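Local coordinates for protein flavin-containing monooxygenase (Allium sativum, PDB 6WPU) that probably oxygenates the sulfur of S-allyl-L-cysteine, using bound flavin-adenine dinucleotide (FAD) as its cofactor, at residues A[49-54]-A[159-164]; A[40-45]-A[132-137]; A[296-301]-A[335-340]. All blocks are in the same frame, centred on the assembly; numbering follows the deposited sequence.

In the fold
Interactions 1 and 2 share the beta-alpha-beta unit that begins the FAD-binding Rossmann fold. Helix 32-43 carries one side of interaction 2, and strand 47-52, next in the chain, carries one side of interaction 1. The two interactions touch where Ile50 of 49-54 packs on Val136 of 132-137. Interaction 1 is buried and apolar, with the polar grip on FAD beginning one residue further on. Interaction 2 lies at the surface and is built on arginines, a backbone carbonyl, a water and a sulfate. Interaction 3 is partly buried and nearer the centre of the chain. It touches neither of the others and joins two loops by apolar packing and one tyrosine hydrogen bond.

Interaction 1. Residues A[49-54]-A[159-164]. With FAD (flavin-adenine dinucleotide), chain B; SO4 (sulfate ion), chain G.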
loop_
_atom_site.group_PDB
_atom_site.type_symbol
_atom_site.label_atom_id
_atom_site.label_comp_id
_atom_site.label_asym_id
_atom_site.label_seq_id
_atom_site.Cartn_x
_atom_site.Cartn_y
_atom_site.Cartn_z
ATOM N N THR A 49 17.820 -13.845 4.381
ATOM C CA THR A 49 16.965 -14.851 3.765
ATOM C C THR A 49 15.636 -14.174 3.452
ATOM O O THR A 49 15.003 -13.598 4.345
ATOM C CB THR A 49 16.758 -16.065 4.682
ATOM O OG1 THR A 49 18.025 -16.670 4.993
ATOM C CG2 THR A 49 15.843 -17.093 4.023
ATOM N N ILE A 50 15.225 -14.226 2.190
ATOM C CA ILE A 50 14.002 -13.575 1.738
ATOM C C ILE A 50 12.937 -14.644 1.530
ATOM O O ILE A 50 13.147 -15.595 0.766
ATOM C CB ILE A 50 14.237 -12.787 0.442
ATOM C CG1 ILE A 50 15.507 -11.926 0.561
ATOM C CG2 ILE A 50 12.999 -11.973 0.107
ATOM C CD1 ILE A 50 16.107 -11.547 -0.784
ATOM N N PHE A 51 11.795 -14.488 2.191
ATOM C CA PHE A 51 10.686 -15.422 2.064
ATOM C C PHE A 51 9.591 -14.768 1.246
ATOM O O PHE A 51 9.155 -13.657 1.570
ATOM C CB PHE A 51 10.134 -15.833 3.437
ATOM C CG PHE A 51 11.145 -16.479 4.330
ATOM C CD1 PHE A 51 11.332 -17.865 4.309
ATOM C CD2 PHE A 51 11.928 -15.705 5.172
ATOM C CE1 PHE A 51 12.286 -18.471 5.130
ATOM C CE2 PHE A 51 12.890 -16.289 6.002
ATOM C CZ PHE A 51 13.065 -17.685 5.986
ATOM N N GLU A 52 9.148 -15.443 0.188
ATOM C CA GLU A 52 8.028 -14.965 -0.622
ATOM C C GLU A 52 7.009 -16.086 -0.779
ATOM O O GLU A 52 7.341 -17.177 -1.262
ATOM C CB GLU A 52 8.496 -14.468 -1.989
ATOM C CG GLU A 52 7.355 -14.180 -2.977
ATOM C CD GLU A 52 6.286 -13.238 -2.415
ATOM O OE1 GLU A 52 5.086 -13.612 -2.452
ATOM O OE2 GLU A 52 6.638 -12.129 -1.948
ATOM N N ARG A 53 5.773 -15.808 -0.367
ATOM C CA ARG A 53 4.709 -16.807 -0.426
ATOM C C ARG A 53 4.343 -17.166 -1.870
ATOM O O ARG A 53 4.083 -18.334 -2.173
ATOM C CB ARG A 53 3.500 -16.277 0.338
ATOM C CG ARG A 53 2.183 -16.800 -0.122
ATOM C CD ARG A 53 1.182 -15.677 -0.226
ATOM N NE ARG A 53 1.456 -14.797 -1.365
ATOM C CZ ARG A 53 1.116 -15.058 -2.629
ATOM N NH1 ARG A 53 1.413 -14.187 -3.588
ATOM N NH2 ARG A 53 0.494 -16.192 -2.932
ATOM N N GLY A 54 4.334 -16.189 -2.776
ATOM C CA GLY A 54 3.977 -16.442 -4.160
ATOM C C GLY A 54 5.112 -17.040 -4.971
ATOM O O GLY A 54 6.195 -17.352 -4.472
ATOM N N VAL A 159 12.117 -17.957 12.255
ATOM C CA VAL A 159 11.100 -17.850 11.222
ATOM C C VAL A 159 10.770 -19.254 10.741
ATOM O O VAL A 159 11.649 -19.981 10.267
ATOM C CB VAL A 159 11.576 -16.970 10.060
ATOM C CG1 VAL A 159 10.476 -16.874 8.984
ATOM C CG2 VAL A 159 11.959 -15.586 10.582
ATOM N N LYS A 160 9.504 -19.635 10.861
ATOM C CA LYS A 160 9.016 -20.920 10.394
ATOM C C LYS A 160 8.152 -20.684 9.163
ATOM O O LYS A 160 7.323 -19.771 9.156
ATOM C CB LYS A 160 8.231 -21.622 11.501
ATOM C CG LYS A 160 7.570 -22.903 11.074
ATOM C CD LYS A 160 6.820 -23.531 12.241
ATOM C CE LYS A 160 5.885 -24.646 11.765
ATOM N NZ LYS A 160 4.606 -24.667 12.529
ATOM N N TRP A 161 8.361 -21.483 8.118
ATOM C CA TRP A 161 7.702 -21.279 6.837
ATOM C C TRP A 161 7.111 -22.595 6.349
ATOM O O TRP A 161 7.529 -23.675 6.767
ATOM C CB TRP A 161 8.670 -20.723 5.783
ATOM C CG TRP A 161 9.917 -21.583 5.611
ATOM C CD1 TRP A 161 11.074 -21.497 6.326
ATOM C CD2 TRP A 161 10.115 -22.647 4.664
ATOM N NE1 TRP A 161 11.978 -22.443 5.900
ATOM C CE2 TRP A 161 11.418 -23.162 4.880
ATOM C CE3 TRP A 161 9.323 -23.214 3.663
ATOM C CZ2 TRP A 161 11.945 -24.216 4.131
ATOM C CZ3 TRP A 161 9.846 -24.266 2.920
ATOM C CH2 TRP A 161 11.146 -24.756 3.160
ATOM N N LYS A 162 6.118 -22.488 5.460
ATOM C CA LYS A 162 5.469 -23.630 4.827
ATOM C C LYS A 162 5.670 -23.534 3.318
ATOM O O LYS A 162 5.576 -22.446 2.740
ATOM C CB LYS A 162 3.953 -23.674 5.164
ATOM N N GLY A 163 5.949 -24.670 2.677
ATOM C CA GLY A 163 6.179 -24.721 1.251
ATOM C C GLY A 163 4.980 -25.267 0.477
ATOM O O GLY A 163 4.018 -25.781 1.044
ATOM N N LYS A 164 5.080 -25.164 -0.857
ATOM C CA LYS A 164 3.959 -25.499 -1.741
ATOM C C LYS A 164 3.464 -26.920 -1.521
ATOM O O LYS A 164 2.255 -27.170 -1.474
ATOM C CB LYS A 164 4.366 -25.315 -3.206
HETATM P PA FAD B . 2.946 -5.811 -1.432
HETATM O O1A FAD B . 2.995 -5.339 -2.886
HETATM O O2A FAD B . 1.708 -6.273 -0.847
HETATM O O5B FAD B . 3.846 -7.002 -1.182
HETATM C C5B FAD B . 3.902 -7.827 -0.024
HETATM C C4B FAD B . 4.512 -9.206 -0.362
HETATM O O4B FAD B . 4.706 -10.032 0.752
HETATM C C3B FAD B . 3.685 -9.983 -1.351
HETATM O O3B FAD B . 4.463 -10.416 -2.419
HETATM C C2B FAD B . 3.178 -11.150 -0.582
HETATM O O2B FAD B . 3.001 -12.283 -1.354
HETATM C C1B FAD B . 4.277 -11.326 0.426
HETATM N N9A FAD B . 3.856 -11.972 1.648
HETATM C C8A FAD B . 2.742 -11.628 2.405
HETATM N N7A FAD B . 2.651 -12.435 3.469
HETATM C C5A FAD B . 3.695 -13.363 3.442
HETATM C C6A FAD B . 4.087 -14.421 4.260
HETATM N N6A FAD B . 3.351 -14.761 5.454
HETATM N N1A FAD B . 5.190 -15.126 3.952
HETATM C C2A FAD B . 5.921 -14.856 2.840
HETATM N N3A FAD B . 5.578 -13.842 2.011
HETATM C C4A FAD B . 4.480 -13.085 2.282
HETATM N N1 FAD B . 1.886 2.968 -5.300
HETATM C C2 FAD B . 2.527 3.738 -6.334
HETATM O O2 FAD B . 3.812 4.130 -6.193
HETATM N N3 FAD B . 1.813 4.176 -7.426
HETATM C C4 FAD B . 0.493 3.811 -7.587
HETATM O O4 FAD B . -0.232 4.214 -8.660
HETATM C C4X FAD B . -0.134 2.831 -6.680
HETATM N N5 FAD B . -1.376 2.287 -6.984
HETATM C C5X FAD B . -1.926 1.334 -6.134
HETATM C C6 FAD B . -3.186 0.795 -6.433
HETATM C C7 FAD B . -3.727 -0.169 -5.589
HETATM C C7M FAD B . -5.085 -0.733 -5.915
HETATM C C8 FAD B . -3.034 -0.592 -4.457
HETATM C C8M FAD B . -3.597 -1.617 -3.526
HETATM C C9 FAD B . -1.780 -0.052 -4.153
HETATM C C9A FAD B . -1.227 0.907 -4.989
HETATM N N10 FAD B . 0.071 1.448 -4.686
HETATM C C10 FAD B . 0.633 2.411 -5.535
HETATM C "C1'" FAD B . 0.781 1.036 -3.466
HETATM C "C2'" FAD B . 1.502 -0.296 -3.435
HETATM O "O2'" FAD B . 1.075 -0.994 -2.340
HETATM C "C3'" FAD B . 2.963 0.042 -3.242
HETATM O "O3'" FAD B . 3.318 0.559 -4.466
HETATM C "C4'" FAD B . 3.879 -1.134 -2.924
HETATM O "O4'" FAD B . 3.604 -2.133 -3.836
HETATM C "C5'" FAD B . 3.829 -1.674 -1.490
HETATM O "O5'" FAD B . 4.453 -2.919 -1.614
HETATM P P FAD B . 4.776 -3.998 -0.499
HETATM O O1P FAD B . 6.103 -4.785 -0.819
HETATM O O2P FAD B . 4.674 -3.206 0.865
HETATM O O3P FAD B . 3.351 -4.812 -0.384
HETATM S S SO4 G . 1.073 -17.001 -6.803
HETATM O O1 SO4 G . -0.105 -17.071 -7.670
HETATM O O2 SO4 G . 0.678 -16.557 -5.466
HETATM O O3 SO4 G . 2.044 -16.054 -7.355
HETATM O O4 SO4 G . 1.680 -18.327 -6.726
#
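In the FAD-binding Rossmann fold, Phe51 of the parallel strand 47-52 packs against Val159 and Trp161 of the antiparallel strand 157-163. The Phe51 ring, with CG anti to the carbonyl carbon (chi1 -59°), is directed between the two sheets, toward strand 157-163. Val159 CG1 comes over one face of this ring, set toward the rim, in a CH-pi contact, 3.9 Å from Phe51 CE2. On the Trp161 side, Phe51 CE1 meets Trp161 CD1 at 3.5 Å, and the ring planes are inclined at 37°. Val146 and Phe173, from the strands flanking 157-163, pack on Phe51 too.

One residue on, the chemistry changes. Glu52 takes both ribose hydroxyls of FAD: FAD O2B donates to Glu52 OE1 at 2.7 Å and FAD O3B to Glu52 OE2 at 2.8 Å. The backbone N of Gly54 donates to Glu52 OE1 on that oxygen's anti lone pair. Arg53 NE also donates to FAD O2B, at 3.0 Å, while its NH2 binds a sulfate. An acidic residue at the end of the second Rossmann strand is the classic ribose binder. Here the O2B hydroxyl is held by two groups of opposite charge, the Glu52 carboxylate and the Arg53 guanidinium, which probably fixes its orientation.

Interaction 2. Residues A[40-45]-A[132-137]. With SO4 (sulfate ion), chain C.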
loop_
_atom_site.group_PDB
_atom_site.type_symbol
_atom_site.label_atom_id
_atom_site.label_comp_id
_atom_site.label_asym_id
_atom_site.label_seq_id
_atom_site.Cartn_x
_atom_site.Cartn_y
_atom_site.Cartn_z
ATOM N N GLU A 40 19.115 -2.995 0.394
ATOM C CA GLU A 40 19.733 -2.097 1.366
ATOM C C GLU A 40 20.442 -2.865 2.476
ATOM O O GLU A 40 21.471 -2.409 2.974
ATOM C CB GLU A 40 18.681 -1.146 1.945
ATOM C CG GLU A 40 18.102 -0.187 0.904
ATOM C CD GLU A 40 19.173 0.702 0.262
ATOM O OE1 GLU A 40 20.004 1.265 1.009
ATOM O OE2 GLU A 40 19.199 0.823 -0.983
ATOM N N LEU A 41 19.906 -4.022 2.879
ATOM C CA LEU A 41 20.616 -4.862 3.834
ATOM C C LEU A 41 21.921 -5.380 3.235
ATOM O O LEU A 41 22.960 -5.367 3.900
ATOM C CB LEU A 41 19.726 -6.026 4.289
ATOM C CG LEU A 41 18.538 -5.639 5.177
ATOM C CD1 LEU A 41 17.528 -6.787 5.326
ATOM C CD2 LEU A 41 19.039 -5.190 6.528
ATOM N N ARG A 42 21.884 -5.834 1.975
ATOM C CA ARG A 42 23.097 -6.324 1.334
ATOM C C ARG A 42 24.138 -5.217 1.209
ATOM O O ARG A 42 25.326 -5.441 1.465
ATOM C CB ARG A 42 22.759 -6.922 -0.038
ATOM C CG ARG A 42 23.967 -7.597 -0.738
ATOM C CD ARG A 42 24.606 -6.687 -1.791
ATOM N NE ARG A 42 23.640 -6.283 -2.811
ATOM C CZ ARG A 42 23.743 -5.176 -3.540
ATOM N NH1 ARG A 42 24.777 -4.353 -3.353
ATOM N NH2 ARG A 42 22.804 -4.879 -4.444
ATOM N N ARG A 43 23.709 -4.012 0.830
ATOM C CA ARG A 43 24.650 -2.910 0.655
ATOM C C ARG A 43 25.378 -2.580 1.944
ATOM O O ARG A 43 26.508 -2.090 1.906
ATOM C CB ARG A 43 23.927 -1.664 0.161
ATOM C CG ARG A 43 23.525 -1.714 -1.271
ATOM C CD ARG A 43 22.697 -0.506 -1.626
ATOM N NE ARG A 43 22.686 -0.329 -3.065
ATOM C CZ ARG A 43 21.981 0.586 -3.710
ATOM N NH1 ARG A 43 21.188 1.422 -3.047
ATOM N NH2 ARG A 43 22.069 0.652 -5.029
ATOM N N GLU A 44 24.741 -2.806 3.083
ATOM C CA GLU A 44 25.328 -2.493 4.374
ATOM C C GLU A 44 26.121 -3.663 4.965
ATOM O O GLU A 44 26.621 -3.542 6.083
ATOM C CB GLU A 44 24.210 -2.037 5.322
ATOM C CG GLU A 44 24.629 -1.353 6.603
ATOM C CD GLU A 44 25.321 -0.014 6.401
ATOM O OE1 GLU A 44 25.322 0.528 5.270
ATOM O OE2 GLU A 44 25.861 0.502 7.397
ATOM N N GLY A 45 26.263 -4.781 4.239
ATOM C CA GLY A 45 27.092 -5.895 4.676
ATOM C C GLY A 45 26.354 -7.043 5.345
ATOM O O GLY A 45 26.996 -8.020 5.742
ATOM N N ARG A 132 16.538 -7.765 -10.856
ATOM C CA ARG A 132 17.706 -8.251 -11.581
ATOM C C ARG A 132 18.892 -7.316 -11.398
ATOM O O ARG A 132 20.010 -7.767 -11.125
ATOM C CB ARG A 132 17.389 -8.417 -13.070
ATOM C CG ARG A 132 16.608 -9.682 -13.402
ATOM C CD ARG A 132 16.429 -9.883 -14.910
ATOM N NE ARG A 132 15.565 -8.874 -15.521
ATOM C CZ ARG A 132 14.249 -9.006 -15.692
ATOM N NH1 ARG A 132 13.630 -10.112 -15.295
ATOM N NH2 ARG A 132 13.552 -8.031 -16.259
ATOM N N GLU A 133 18.668 -6.008 -11.540
ATOM C CA GLU A 133 19.788 -5.069 -11.542
ATOM C C GLU A 133 20.588 -5.152 -10.249
ATOM O O GLU A 133 21.822 -5.056 -10.263
ATOM C CB GLU A 133 19.280 -3.641 -11.754
ATOM C CG GLU A 133 20.379 -2.588 -11.677
ATOM C CD GLU A 133 21.387 -2.717 -12.802
ATOM O OE1 GLU A 133 20.988 -3.115 -13.917
ATOM O OE2 GLU A 133 22.582 -2.436 -12.564
ATOM N N PHE A 134 19.908 -5.339 -9.121
ATOM C CA PHE A 134 20.567 -5.321 -7.825
ATOM C C PHE A 134 20.712 -6.716 -7.228
ATOM O O PHE A 134 20.969 -6.853 -6.026
ATOM C CB PHE A 134 19.817 -4.358 -6.902
ATOM C CG PHE A 134 19.792 -2.938 -7.442
ATOM C CD1 PHE A 134 20.958 -2.181 -7.490
ATOM C CD2 PHE A 134 18.629 -2.390 -7.952
ATOM C CE1 PHE A 134 20.952 -0.896 -8.001
ATOM C CE2 PHE A 134 18.609 -1.104 -8.469
ATOM C CZ PHE A 134 19.768 -0.353 -8.497
ATOM N N GLY A 135 20.593 -7.754 -8.062
ATOM C CA GLY A 135 20.875 -9.121 -7.656
ATOM C C GLY A 135 19.985 -9.654 -6.560
ATOM O O GLY A 135 20.379 -10.590 -5.859
ATOM N N VAL A 136 18.794 -9.085 -6.390
ATOM C CA VAL A 136 17.889 -9.510 -5.324
ATOM C C VAL A 136 17.020 -10.689 -5.753
ATOM O O VAL A 136 16.845 -11.638 -4.985
ATOM C CB VAL A 136 17.017 -8.326 -4.866
ATOM C CG1 VAL A 136 15.921 -8.819 -3.927
ATOM C CG2 VAL A 136 17.861 -7.267 -4.184
ATOM N N SER A 137 16.467 -10.641 -6.971
ATOM C CA SER A 137 15.490 -11.642 -7.409
ATOM C C SER A 137 16.023 -13.063 -7.266
ATOM O O SER A 137 15.326 -13.963 -6.778
ATOM C CB SER A 137 15.104 -11.396 -8.869
ATOM O OG SER A 137 14.377 -10.203 -9.032
HETATM S S SO4 C . 24.750 -1.860 -5.938
HETATM O O1 SO4 C . 24.156 -3.133 -6.348
HETATM O O2 SO4 C . 24.140 -0.761 -6.677
HETATM O O3 SO4 C . 24.588 -1.657 -4.509
HETATM O O4 SO4 C . 26.184 -1.916 -6.205
HETATM O O HOH W 1 21.358 -8.151 -3.478
#
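Arg42, in the last turn of helix 32-43, reaches over to Phe134, the first residue past helix 120-133. Its CB points toward segment 132-137, and CG stands anti to the backbone N (chi1 -174°). The chain then bends at chi2 and chi3 and brings the guanidinium to the carbonyl of Phe134. NE donates to water 1, which passes a bond on to Phe134 O. Arg42 NH2 reaches Phe134 O directly, at 3.1 Å, tilted 29° from the carbonyl plane. Arg42 NH2 also binds sulfate O1 at 2.9 Å, and Arg42 NH1 binds sulfate O3 at 2.9 Å.

Arg43 comes in extended beside it. Arg43 NE donates to sulfate O3 at 2.7 Å, and Arg43 NH2 to sulfate O2. Arg43 NH2 lies 3.5 Å from Phe134 CE1, and the ring turns an edge to sulfate O1. With an alanine at Phe134, this edge would be gone, and the Arg43 guanidinium and the sulfate would probably lose the wall beside them. Glu40 and Asp102 pair with Arg43 as well. The two arginines thus form a surface anion site, filled here by a sulfate probably taken from the crystallisation liquor. The C-terminal end of helix 120-133, with its partial negative charge, would probably strengthen the pull of Phe134 O on the Arg42 guanidinium.

Interaction 3. Residues A[296-301]-A[335-340]; sequences YVYNFP and VGIPWK
Tyr298 and, more lightly, Phe300 pack their rings on Ile337, in the loop that follows the last strand of the parallel Rossmann sheet. This loop, 335-340, runs from strand 332-334 to helix 343-358. The partner segment opens with Tyr296, which ends a Thr-Gly-Tyr sequence consistent with the conserved linker motif of flavin-containing monooxygenases.

The main bump is the side chain of Ile337. With chi1 at -65° and chi2 at -63°, the chain folds so that CD1 swings in toward the rings of Tyr298 and Phe300. Ile337 CD1 sits in the notch between the two rings, 3.9 Å from Tyr298 CE2 and 4.1 Å from Phe300 CZ. It meets Phe300 at the ring edge. Ile337 CG2, the other branch, runs alongside the outer end of the tyrosine and comes within 3.8 Å of Tyr298 CE2.

The second bump is the phenol end of Tyr298. It pushes into the hollow between the backbone of Ile337 and the indole of Trp339. There Tyr298 OH donates to Ile337 O at 2.7 Å, with the acceptor near the plane of the tyrosine ring. The donor stands 33° out of the carbonyl plane. This bond gives the hydroxyl of the buried tyrosine a partner.

Outside the two segments, His182 and His392 bring their rings against Tyr298. Phe334 meets Phe300 edge-to-face, and the Phe300 side chain comes about 8 Å from the bound FAD at the nearest atoms.

Trp339 forms the far wall of the hollow. Its CG lies between the backbone N and the carbonyl carbon (chi1 50°), which sets CD1 beside the tyrosine hydroxyl, and the two side chains cross at about a right angle. Trp339 CD1 rests 3.2 Å from Tyr298 OH.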
loop_
_atom_site.group_PDB
_atom_site.type_symbol
_atom_site.label_atom_id
_atom_site.label_comp_id
_atom_site.label_asym_id
_atom_site.label_seq_id
_atom_site.Cartn_x
_atom_site.Cartn_y
_atom_site.Cartn_z
ATOM N N TYR A 296 -8.308 -1.315 3.479
ATOM C CA TYR A 296 -7.727 -2.526 4.030
ATOM C C TYR A 296 -7.291 -2.297 5.468
ATOM O O TYR A 296 -7.304 -1.175 5.982
ATOM C CB TYR A 296 -6.548 -2.994 3.172
ATOM C CG TYR A 296 -6.997 -3.318 1.775
ATOM C CD1 TYR A 296 -7.391 -4.613 1.440
ATOM C CD2 TYR A 296 -7.057 -2.327 0.795
ATOM C CE1 TYR A 296 -7.833 -4.919 0.165
ATOM C CE2 TYR A 296 -7.504 -2.620 -0.486
ATOM C CZ TYR A 296 -7.892 -3.915 -0.793
ATOM O OH TYR A 296 -8.351 -4.207 -2.062
ATOM N N VAL A 297 -6.914 -3.397 6.125
ATOM C CA VAL A 297 -6.371 -3.353 7.474
ATOM C C VAL A 297 -5.009 -4.044 7.456
ATOM O O VAL A 297 -4.681 -4.823 6.554
ATOM C CB VAL A 297 -7.300 -4.005 8.517
ATOM C CG1 VAL A 297 -8.670 -3.324 8.526
ATOM C CG2 VAL A 297 -7.446 -5.479 8.240
ATOM N N TYR A 298 -4.197 -3.706 8.453
ATOM C CA TYR A 298 -2.946 -4.410 8.690
ATOM C C TYR A 298 -3.252 -5.811 9.181
ATOM O O TYR A 298 -4.235 -6.035 9.884
ATOM C CB TYR A 298 -2.108 -3.662 9.728
ATOM C CG TYR A 298 -1.723 -2.276 9.265
ATOM C CD1 TYR A 298 -2.459 -1.164 9.658
ATOM C CD2 TYR A 298 -0.637 -2.084 8.403
ATOM C CE1 TYR A 298 -2.118 0.114 9.231
ATOM C CE2 TYR A 298 -0.287 -0.818 7.967
ATOM C CZ TYR A 298 -1.044 0.285 8.381
ATOM O OH TYR A 298 -0.729 1.568 7.966
ATOM N N ASN A 299 -2.402 -6.765 8.812
ATOM C CA ASN A 299 -2.671 -8.158 9.161
ATOM C C ASN A 299 -1.346 -8.914 9.162
ATOM O O ASN A 299 -0.758 -9.094 8.092
ATOM C CB ASN A 299 -3.662 -8.754 8.159
ATOM C CG ASN A 299 -4.117 -10.140 8.536
ATOM O OD1 ASN A 299 -4.393 -10.416 9.693
ATOM N ND2 ASN A 299 -4.180 -11.030 7.557
ATOM N N PHE A 300 -0.884 -9.351 10.344
ATOM C CA PHE A 300 0.334 -10.166 10.490
ATOM C C PHE A 300 0.040 -11.427 11.288
ATOM O O PHE A 300 0.507 -11.569 12.424
ATOM C CB PHE A 300 1.462 -9.436 11.217
ATOM C CG PHE A 300 1.514 -7.989 10.981
ATOM C CD1 PHE A 300 1.004 -7.112 11.919
ATOM C CD2 PHE A 300 2.143 -7.488 9.861
ATOM C CE1 PHE A 300 1.071 -5.754 11.718
ATOM C CE2 PHE A 300 2.217 -6.125 9.648
ATOM C CZ PHE A 300 1.669 -5.254 10.585
ATOM N N PRO A 301 -0.697 -12.376 10.721
ATOM C CA PRO A 301 -1.056 -13.570 11.511
ATOM C C PRO A 301 0.159 -14.369 12.001
ATOM O O PRO A 301 0.106 -15.006 13.061
ATOM C CB PRO A 301 -1.936 -14.371 10.541
ATOM C CG PRO A 301 -1.567 -13.861 9.162
ATOM C CD PRO A 301 -1.205 -12.423 9.338
ATOM N N VAL A 335 8.736 -2.476 7.287
ATOM C CA VAL A 335 8.913 -1.575 6.148
ATOM C C VAL A 335 7.571 -1.419 5.432
ATOM O O VAL A 335 6.893 -2.409 5.138
ATOM C CB VAL A 335 10.006 -2.073 5.183
ATOM C CG1 VAL A 335 10.064 -1.188 3.931
ATOM C CG2 VAL A 335 11.366 -2.036 5.859
ATOM N N GLY A 336 7.184 -0.174 5.168
ATOM C CA GLY A 336 6.005 0.089 4.360
ATOM C C GLY A 336 4.698 0.204 5.118
ATOM O O GLY A 336 3.635 0.086 4.499
ATOM N N ILE A 337 4.745 0.409 6.439
ATOM C CA ILE A 337 3.520 0.660 7.203
ATOM C C ILE A 337 2.798 1.934 6.757
ATOM O O ILE A 337 1.568 1.898 6.613
ATOM C CB ILE A 337 3.829 0.674 8.713
ATOM C CG1 ILE A 337 4.309 -0.705 9.213
ATOM C CG2 ILE A 337 2.621 1.150 9.502
ATOM C CD1 ILE A 337 3.304 -1.798 9.069
ATOM N N PRO A 338 3.469 3.077 6.569
ATOM C CA PRO A 338 2.725 4.324 6.318
ATOM C C PRO A 338 1.875 4.257 5.057
ATOM O O PRO A 338 2.123 3.468 4.146
ATOM C CB PRO A 338 3.833 5.376 6.188
ATOM C CG PRO A 338 4.986 4.804 7.021
ATOM C CD PRO A 338 4.917 3.332 6.740
ATOM N N TRP A 339 0.839 5.096 5.017
ATOM C CA TRP A 339 -0.017 5.154 3.837
ATOM C C TRP A 339 -0.314 6.605 3.484
ATOM O O TRP A 339 0.072 7.537 4.200
ATOM C CB TRP A 339 -1.311 4.340 4.002
ATOM C CG TRP A 339 -2.104 4.593 5.250
ATOM C CD1 TRP A 339 -1.778 4.214 6.519
ATOM C CD2 TRP A 339 -3.386 5.236 5.340
ATOM N NE1 TRP A 339 -2.762 4.598 7.401
ATOM C CE2 TRP A 339 -3.764 5.224 6.703
ATOM C CE3 TRP A 339 -4.248 5.822 4.405
ATOM C CZ2 TRP A 339 -4.969 5.783 7.155
ATOM C CZ3 TRP A 339 -5.462 6.382 4.862
ATOM C CH2 TRP A 339 -5.801 6.355 6.221
ATOM N N LYS A 340 -0.986 6.776 2.338
ATOM C CA LYS A 340 -1.069 8.056 1.630
ATOM C C LYS A 340 0.333 8.573 1.295
ATOM O O LYS A 340 0.652 9.754 1.463
ATOM C CB LYS A 340 -1.885 9.094 2.419
ATOM C CG LYS A 340 -3.411 8.931 2.276
ATOM C CD LYS A 340 -3.919 9.370 0.899
ATOM C CE LYS A 340 -5.440 9.186 0.764
ATOM N NZ LYS A 340 -6.022 9.750 -0.503
#